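Local coordinates for sugar ABC transporter, sugar-binding protein (Streptococcus pneumoniae, PDB 2HEU) that probably captures a sugar outside the cell and hands it to an ABC transporter for import, as extracellular solute-binding proteins do, at residues Asp73-Tyr78 with Gly91-Leu96; Glu86-Gly91 with Tyr113-Lys118. All coordinates share one frame; numbering follows the deposited sequence. Where two conformers were deposited one is given.

Contacts 1 and 2 lie on one side of the chain's centre, with their own centres about 10 Å apart, and meet around helix 82-89. Along the chain the order is 73-78, 86-91, 91-96, 113-118, so the two contacts interleave and Gly91 belongs to both. Strand 74-76 is the middle strand of a five-stranded mixed sheet, with the strand order 2-1-3-5-4 that recalls a lobe of a type II periplasmic binding protein. Contact 1 brings the chain leaving the helix back over this strand; contact 2 sets a turn against the helix's last residues. Trp87 joins them, touching both Ile77 and Phe93, so sheet, helix and following loop form one packed unit.

Contact 1 (Asp73-Tyr78 with Gly91-Leu96); sequences DVVNIY and GVFEDL
Ile77 holds CG1 anti to its backbone N (chi1 -178°) and continues extended through chi2, and this straight chain delivers CD1 to the ring of Phe93. Phe93 has CG anti to its own carbonyl carbon (chi1 -61°) and reaches back from the other segment. The two side chains approach from opposite directions. Their meeting is oblique: CD1 of Ile77 is 4.0 Å from CZ of Phe93 and equally far from CE2, straddling the bond between these two ring carbons. Val75, two residues earlier on strand 74-76, adds a methyl at another point of the ring. Its CG2 lies near the ring plane at the edge, 4.2 Å from CE1 of Phe93. One face of the ring is covered from within its own segment by Val92, whose CG1 stands 3.8 Å above the plane and over the centre. Helix 82-89 also takes part, since CB of Trp87 is 3.8 Å from CE2 of Phe93 and CE3 of Trp87 is 3.7 Å from CD1 of Ile77. Ser297 of the antiparallel neighbour strand 295-298 touches both Ile77 and Phe93. The loop gets its direction at the helix end, where Gly91 leaves the helix in a Schellman motif and Val92 N probably donates to Trp87 O. Phe93 thereby lies between the strand and the helix that follows it. All three touching residues are buried, and what joins the segments is carbon against carbon. The cohesion is therefore dispersive and hydrophobic, with the ring probably placed by the shapes around it, Val75, Ile77 and Val92 together with Trp87 and Ser297, and by no polar bond between strand and loop.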
ATOM      1  N   ASP A  73       6.559  22.893   6.105  1.00 11.91           N
ATOM      2  CA  ASP A  73       7.897  22.522   6.610  1.00 11.49           C
ATOM      3  C   ASP A  73       8.078  21.018   6.569  1.00 11.32           C
ATOM      4  O   ASP A  73       9.156  20.580   6.176  1.00 11.54           O
ATOM      5  CB  ASP A  73       8.081  23.044   8.013  1.00 12.36           C
ATOM      6  CG  ASP A  73       7.847  24.557   8.063  1.00 13.69           C
ATOM      7  OD1 ASP A  73       8.706  25.315   7.720  1.00 17.15           O
ATOM      8  OD2 ASP A  73       6.710  24.954   8.411  1.00 16.83           O
ATOM      9  N   VAL A  74       7.105  20.272   7.040  1.00 10.87           N
ATOM     10  CA  VAL A  74       7.146  18.818   7.028  1.00 10.24           C
ATOM     11  C   VAL A  74       5.897  18.373   6.318  1.00 10.60           C
ATOM     12  O   VAL A  74       4.807  18.815   6.639  1.00 11.38           O
ATOM     13  CB  VAL A  74       7.213  18.232   8.440  1.00 10.50           C
ATOM     14  CG1 VAL A  74       7.318  16.690   8.363  1.00 11.72           C
ATOM     15  CG2 VAL A  74       8.462  18.763   9.212  1.00 13.21           C
ATOM     16  N   VAL A  75       6.067  17.493   5.311  1.00 10.41           N
ATOM     17  CA  VAL A  75       4.967  17.071   4.454  1.00 10.37           C
ATOM     18  C   VAL A  75       4.798  15.586   4.490  1.00 10.19           C
ATOM     19  O   VAL A  75       5.727  14.838   4.217  1.00 10.42           O
ATOM     20  CB  VAL A  75       5.271  17.499   2.980  1.00 12.38           C
ATOM     21  CG1 VAL A  75       4.125  17.109   2.060  1.00 14.33           C
ATOM     22  CG2 VAL A  75       5.495  19.026   2.912  1.00 15.43           C
ATOM     23  N   ASN A  76       3.569  15.156   4.773  1.00  9.74           N
ATOM     24  CA  ASN A  76       3.199  13.725   4.536  1.00  9.40           C
ATOM     25  C   ASN A  76       2.928  13.647   3.013  1.00  9.85           C
ATOM     26  O   ASN A  76       1.942  14.209   2.545  1.00 11.20           O
ATOM     27  CB  ASN A  76       1.998  13.380   5.373  1.00  9.59           C
ATOM     28  CG  ASN A  76       1.460  11.981   5.214  1.00 10.75           C
ATOM     29  OD1 ASN A  76       2.180  11.041   4.671  1.00 12.63           O
ATOM     30  ND2 ASN A  76       0.315  11.792   5.647  1.00  9.83           N
ATOM     31  N   ILE A  77       3.782  12.945   2.298  1.00 10.19           N
ATOM     32  CA  ILE A  77       3.663  12.754   0.847  1.00 10.06           C
ATOM     33  C   ILE A  77       3.960  11.303   0.593  1.00 10.09           C
ATOM     34  O   ILE A  77       4.898  10.737   1.176  1.00 11.20           O
ATOM     35  CB  ILE A  77       4.603  13.736   0.093  1.00 11.15           C
ATOM     36  CG1 ILE A  77       4.409  13.538  -1.414  1.00 11.95           C
ATOM     37  CG2 ILE A  77       6.044  13.611   0.505  1.00 12.51           C
ATOM     38  CD1 ILE A  77       5.204  14.610  -2.256  1.00 13.98           C
ATOM     39  N   TYR A  78       3.181  10.676  -0.273  1.00 11.17           N
ATOM     40  CA  TYR A  78       3.336   9.254  -0.506  1.00 10.86           C
ATOM     41  C   TYR A  78       4.510   9.073  -1.455  1.00 11.48           C
ATOM     42  O   TYR A  78       4.576   9.650  -2.547  1.00 11.31           O
ATOM     43  CB  TYR A  78       2.022   8.692  -1.068  1.00 12.26           C
ATOM     44  CG  TYR A  78       0.875   8.910  -0.174  1.00 11.36           C
ATOM     45  CD1 TYR A  78       0.866   8.368   1.121  1.00 12.99           C
ATOM     46  CD2 TYR A  78      -0.207   9.677  -0.511  1.00 15.43           C
ATOM     47  CE1 TYR A  78      -0.137   8.596   2.003  1.00 13.93           C
ATOM     48  CE2 TYR A  78      -1.300   9.885   0.347  1.00 17.16           C
ATOM     49  CZ  TYR A  78      -1.253   9.394   1.631  1.00 13.92           C
ATOM     50  OH  TYR A  78      -2.266   9.585   2.482  1.00 16.27           O
ATOM     51  N   GLY A  91      14.244  19.870  -6.462  1.00 19.56           N
ATOM     52  CA  GLY A  91      14.812  20.505  -5.333  1.00 19.43           C
ATOM     53  C   GLY A  91      13.842  20.989  -4.294  1.00 18.00           C
ATOM     54  O   GLY A  91      14.287  21.725  -3.413  1.00 18.63           O
ATOM     55  N   VAL A  92      12.597  20.543  -4.305  1.00 17.17           N
ATOM     56  CA  VAL A  92      11.595  21.008  -3.376  1.00 16.40           C
ATOM     57  C   VAL A  92      11.907  20.515  -1.943  1.00 14.04           C
ATOM     58  O   VAL A  92      11.568  21.166  -0.968  1.00 14.95           O
ATOM     59  CB  VAL A  92      10.209  20.542  -3.810  1.00 15.59           C
ATOM     60  CG1 VAL A  92       9.135  20.742  -2.759  1.00 15.14           C
ATOM     61  CG2 VAL A  92       9.881  21.165  -5.171  1.00 18.02           C
ATOM     62  N   PHE A  93      12.560  19.341  -1.816  1.00 13.76           N
ATOM     63  CA  PHE A  93      12.748  18.652  -0.537  1.00 13.41           C
ATOM     64  C   PHE A  93      14.196  18.462  -0.119  1.00 14.35           C
ATOM     65  O   PHE A  93      15.083  18.308  -0.973  1.00 15.75           O
ATOM     66  CB  PHE A  93      12.048  17.246  -0.564  1.00 13.24           C
ATOM     67  CG  PHE A  93      10.581  17.315  -0.770  1.00 13.50           C
ATOM     68  CD1 PHE A  93       9.773  17.982   0.136  1.00 13.63           C
ATOM     69  CD2 PHE A  93       9.991  16.625  -1.841  1.00 14.36           C
ATOM     70  CE1 PHE A  93       8.408  18.015   0.026  1.00 13.88           C
ATOM     71  CE2 PHE A  93       8.602  16.727  -2.007  1.00 15.21           C
ATOM     72  CZ  PHE A  93       7.823  17.387  -1.073  1.00 13.99           C
ATOM     73  N   GLU A  94      14.432  18.569   1.199  1.00 13.42           N
ATOM     74  CA  GLU A  94      15.754  18.363   1.746  1.00 14.73           C
ATOM     75  C   GLU A  94      16.223  16.931   1.483  1.00 14.97           C
ATOM     76  O   GLU A  94      15.477  15.981   1.641  1.00 14.83           O
ATOM     77  CB  GLU A  94      15.728  18.634   3.232  1.00 14.66           C
ATOM     78  CG  GLU A  94      17.119  18.575   3.866  1.00 17.65           C
ATOM     79  CD  GLU A  94      17.174  18.920   5.304  1.00 16.45           C
ATOM     80  OE1 GLU A  94      16.185  19.252   5.931  1.00 18.27           O
ATOM     81  OE2 GLU A  94      18.330  18.880   5.858  1.00 18.04           O
ATOM     82  N   ASP A  95      17.474  16.759   1.097  1.00 14.93           N
ATOM     83  CA  ASP A  95      18.126  15.516   0.964  1.00 15.66           C
ATOM     84  C   ASP A  95      18.390  14.977   2.364  1.00 16.16           C
ATOM     85  O   ASP A  95      19.113  15.508   3.206  1.00 16.60           O
ATOM     86  CB  ASP A  95      19.456  15.683   0.142  1.00 17.88           C
ATOM     87  CG  ASP A  95      20.269  14.410   0.026  1.00 19.80           C
ATOM     88  OD1 ASP A  95      19.804  13.327   0.425  1.00 19.17           O
ATOM     89  OD2 ASP A  95      21.389  14.520  -0.540  1.00 22.20           O
ATOM     90  N   LEU A  96      17.722  13.864   2.653  1.00 15.47           N
ATOM     91  CA  LEU A  96      17.811  13.163   3.933  1.00 14.36           C
ATOM     92  C   LEU A  96      18.836  12.042   4.009  1.00 17.97           C
ATOM     93  O   LEU A  96      18.945  11.349   5.038  1.00 17.54           O
ATOM     94  CB  LEU A  96      16.464  12.645   4.392  1.00 14.79           C
ATOM     95  CG  LEU A  96      15.289  13.671   4.292  1.00 13.06           C
ATOM     96  CD1 LEU A  96      14.005  12.985   4.794  1.00 14.63           C
ATOM     97  CD2 LEU A  96      15.509  14.918   5.114  1.00 14.50           C
TER

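Contact 2 (Glu86-Gly91 with Tyr113-Lys118); sequences EWAKAG and YAVNEK
The amide of Asn116 is the one flat group of these segments that touches across the contact, and it does so through OD1, which comes within 4.0 Å of Lys89 CG while the two side chains cross at about a right angle. Glu86 contributes a second flat group from the helix itself: its carboxylate makes a long salt bridge, 3.7 Å from OE2 of Glu86 to NZ of Lys89. Val115, just before Asn116, makes the larger part of the contact. Its chi1 of 179° splays the two methyls, CG1 going to Lys89 and CG2 to Ala88. CG2 of Val115 lies 4.0 Å from CB of Ala88. Lys89 crosses Val115 nearly at a right angle, and the approach is very tight: 3.3 Å from Lys89 CG to Val115 CG1, shorter than ordinary carbon contact, so the exact value is doubtful. Farther out, the Lys89 chain bends at chi4 (74°) and brings NZ back beside the same methyl and toward Glu86, with a weak additional bond to Gln85 O. Val115 opens a type I' beta turn with Asn116 and Glu117 at the corners, both at the positive phi this turn requires, and its N and O both bond to Lys118. Lys118 braces the turn further, with NZ 2.9 Å from Asn116 O, tilted 25° from the carbonyl plane. On the helix side, Gly91 ends the last turn in a Schellman motif, its N bonded to Ala88 O. The chemistry is divided. Ala88 and Val115, both buried, form a small apolar joint between helix end and turn, with Tyr120 also on Ala88, whereas Lys89 and Asn116 are exposed; the ammonium charge of Lys89 is probably met at long range by Glu86 and weakly by Gln85 O.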
ATOM      1  N   GLU A  86       9.132  13.957  -8.880  1.00 15.49           N
ATOM      2  CA  GLU A  86       9.399  15.155  -9.669  1.00 16.84           C
ATOM      3  C   GLU A  86       9.819  16.329  -8.777  1.00 17.03           C
ATOM      4  O   GLU A  86      10.708  17.103  -9.130  1.00 18.58           O
ATOM      5  CB  GLU A  86       8.284  15.493 -10.595  1.00 17.22           C
ATOM      6  CG  GLU A  86       8.095  14.390 -11.669  1.00 19.08           C
ATOM      7  CD  GLU A  86       9.324  14.178 -12.545  1.00 24.18           C
ATOM      8  OE1 GLU A  86       9.942  15.182 -12.970  1.00 24.56           O
ATOM      9  OE2 GLU A  86       9.755  13.030 -12.703  1.00 29.44           O
ATOM     10  N   TRP A  87       9.144  16.490  -7.644  1.00 15.20           N
ATOM     11  CA  TRP A  87       9.460  17.534  -6.720  1.00 15.21           C
ATOM     12  C   TRP A  87      10.845  17.346  -6.146  1.00 15.77           C
ATOM     13  O   TRP A  87      11.591  18.299  -5.941  1.00 18.11           O
ATOM     14  CB  TRP A  87       8.360  17.728  -5.676  1.00 15.77           C
ATOM     15  CG  TRP A  87       7.087  18.228  -6.204  1.00 15.56           C
ATOM     16  CD1 TRP A  87       6.852  18.883  -7.433  1.00 18.21           C
ATOM     17  CD2 TRP A  87       5.818  18.126  -5.589  1.00 15.14           C
ATOM     18  NE1 TRP A  87       5.557  19.139  -7.565  1.00 18.23           N
ATOM     19  CE2 TRP A  87       4.888  18.727  -6.454  1.00 16.70           C
ATOM     20  CE3 TRP A  87       5.368  17.615  -4.391  1.00 14.91           C
ATOM     21  CZ2 TRP A  87       3.541  18.785  -6.196  1.00 17.50           C
ATOM     22  CZ3 TRP A  87       4.023  17.681  -4.157  1.00 15.71           C
ATOM     23  CH2 TRP A  87       3.138  18.269  -5.016  1.00 15.95           C
ATOM     24  N   ALA A  88      11.197  16.093  -5.860  1.00 16.47           N
ATOM     25  CA  ALA A  88      12.498  15.782  -5.360  1.00 16.50           C
ATOM     26  C   ALA A  88      13.597  16.126  -6.394  1.00 18.29           C
ATOM     27  O   ALA A  88      14.634  16.730  -6.072  1.00 19.52           O
ATOM     28  CB  ALA A  88      12.598  14.337  -4.939  1.00 17.29           C
ATOM     29  N   LYS A  89      13.320  15.790  -7.670  1.00 18.73           N
ATOM     30  CA  LYS A  89      14.259  16.136  -8.752  1.00 21.19           C
ATOM     31  C   LYS A  89      14.393  17.644  -8.870  1.00 21.73           C
ATOM     32  O   LYS A  89      15.499  18.146  -9.151  1.00 25.14           O
ATOM     33  CB  LYS A  89      13.748  15.569 -10.070  1.00 22.25           C
ATOM     34  CG  LYS A  89      14.080  14.179 -10.207  1.00 25.65           C
ATOM     35  CD  LYS A  89      13.460  13.616 -11.491  1.00 30.67           C
ATOM     36  CE  LYS A  89      13.412  12.093 -11.354  1.00 34.84           C
ATOM     37  NZ  LYS A  89      12.344  11.580 -10.420  1.00 36.89           N
ATOM     38  N   ALA A  90      13.303  18.384  -8.628  1.00 22.23           N
ATOM     39  CA  ALA A  90      13.284  19.829  -8.748  1.00 21.42           C
ATOM     40  C   ALA A  90      13.772  20.563  -7.517  1.00 22.07           C
ATOM     41  O   ALA A  90      13.738  21.845  -7.518  1.00 24.32           O
ATOM     42  CB  ALA A  90      11.919  20.343  -9.085  1.00 22.42           C
ATOM     43  N   GLY A  91      14.244  19.870  -6.462  1.00 19.56           N
ATOM     44  CA  GLY A  91      14.812  20.505  -5.333  1.00 19.43           C
ATOM     45  C   GLY A  91      13.842  20.989  -4.294  1.00 18.00           C
ATOM     46  O   GLY A  91      14.287  21.725  -3.413  1.00 18.63           O
ATOM     47  N   TYR A 113      12.669   4.430  -2.755  1.00 13.83           N
ATOM     48  CA  TYR A 113      12.056   5.655  -3.228  1.00 13.65           C
ATOM     49  C   TYR A 113      13.101   6.707  -3.536  1.00 14.12           C
ATOM     50  O   TYR A 113      12.750   7.875  -3.745  1.00 14.30           O
ATOM     51  CB  TYR A 113      11.009   6.161  -2.239  1.00 12.69           C
ATOM     52  CG  TYR A 113      10.046   5.129  -1.825  1.00 11.82           C
ATOM     53  CD1 TYR A 113       8.913   4.853  -2.555  1.00 13.08           C
ATOM     54  CD2 TYR A 113      10.237   4.409  -0.675  1.00 12.85           C
ATOM     55  CE1 TYR A 113       7.964   3.904  -2.059  1.00 12.26           C
ATOM     56  CE2 TYR A 113       9.338   3.463  -0.176  1.00 12.83           C
ATOM     57  CZ  TYR A 113       8.180   3.231  -0.900  1.00 11.57           C
ATOM     58  OH  TYR A 113       7.181   2.406  -0.489  1.00 13.04           O
ATOM     59  N   ALA A 114      14.370   6.328  -3.574  1.00 15.77           N
ATOM     60  CA  ALA A 114      15.443   7.303  -3.853  1.00 16.41           C
ATOM     61  C   ALA A 114      15.217   7.932  -5.217  1.00 15.58           C
ATOM     62  O   ALA A 114      14.725   7.287  -6.118  1.00 17.53           O
ATOM     63  CB  ALA A 114      16.865   6.638  -3.768  1.00 18.64           C
ATOM     64  N   VAL A 115      15.650   9.164  -5.340  1.00 17.16           N
ATOM     65  CA  VAL A 115      15.623   9.960  -6.552  1.00 18.49           C
ATOM     66  C   VAL A 115      17.028  10.448  -6.810  1.00 20.35           C
ATOM     67  O   VAL A 115      17.639  11.057  -5.936  1.00 20.85           O
ATOM     68  CB  VAL A 115      14.654  11.137  -6.451  1.00 18.30           C
ATOM     69  CG1 VAL A 115      14.607  12.055  -7.714  1.00 20.18           C
ATOM     70  CG2 VAL A 115      13.295  10.624  -6.149  1.00 20.17           C
ATOM     71  N   ASN A 116      17.584  10.076  -7.970  1.00 21.88           N
ATOM     72  CA  ASN A 116      19.032  10.322  -8.227  1.00 24.40           C
ATOM     73  C   ASN A 116      19.891   9.813  -7.054  1.00 22.55           C
ATOM     74  O   ASN A 116      20.856  10.486  -6.642  1.00 25.76           O
ATOM     75  CB  ASN A 116      19.322  11.801  -8.489  1.00 27.33           C
ATOM     76  CG  ASN A 116      18.502  12.383  -9.627  1.00 29.00           C
ATOM     77  OD1 ASN A 116      17.988  13.528  -9.535  1.00 31.70           O
ATOM     78  ND2 ASN A 116      18.420  11.647 -10.734  1.00 30.58           N
ATOM     79  N   GLU A 117      19.521   8.615  -6.600  0.50 21.88           N
ATOM     80  CA  GLU A 117      20.126   7.802  -5.541  0.50 20.42           C
ATOM     81  C   GLU A 117      20.074   8.461  -4.132  0.50 20.84           C
ATOM     82  O   GLU A 117      20.642   7.881  -3.179  0.50 19.66           O
ATOM     83  CB  GLU A 117      21.569   7.401  -5.886  0.50 20.99           C
ATOM     84  CG  GLU A 117      21.750   6.559  -7.178  0.50 22.10           C
ATOM     85  CD  GLU A 117      21.482   7.338  -8.454  0.50 25.37           C
ATOM     86  OE1 GLU A 117      22.104   8.397  -8.685  0.50 31.18           O
ATOM     87  OE2 GLU A 117      20.624   6.896  -9.252  0.50 31.92           O
ATOM     88  N   LYS A 118      19.367   9.605  -3.983  1.00 18.59           N
ATOM     89  CA  LYS A 118      19.237  10.303  -2.715  1.00 17.92           C
ATOM     90  C   LYS A 118      17.893  10.077  -2.115  1.00 16.33           C
ATOM     91  O   LYS A 118      16.917   9.905  -2.854  1.00 16.69           O
ATOM     92  CB  LYS A 118      19.508  11.804  -2.960  1.00 17.98           C
ATOM     93  CG  LYS A 118      20.873  12.101  -3.408  1.00 21.01           C
ATOM     94  CD  LYS A 118      21.072  13.567  -3.792  1.00 26.26           C
ATOM     95  CE  LYS A 118      20.533  13.844  -5.151  1.00 29.20           C
ATOM     96  NZ  LYS A 118      21.483  13.311  -6.222  1.00 34.02           N
TER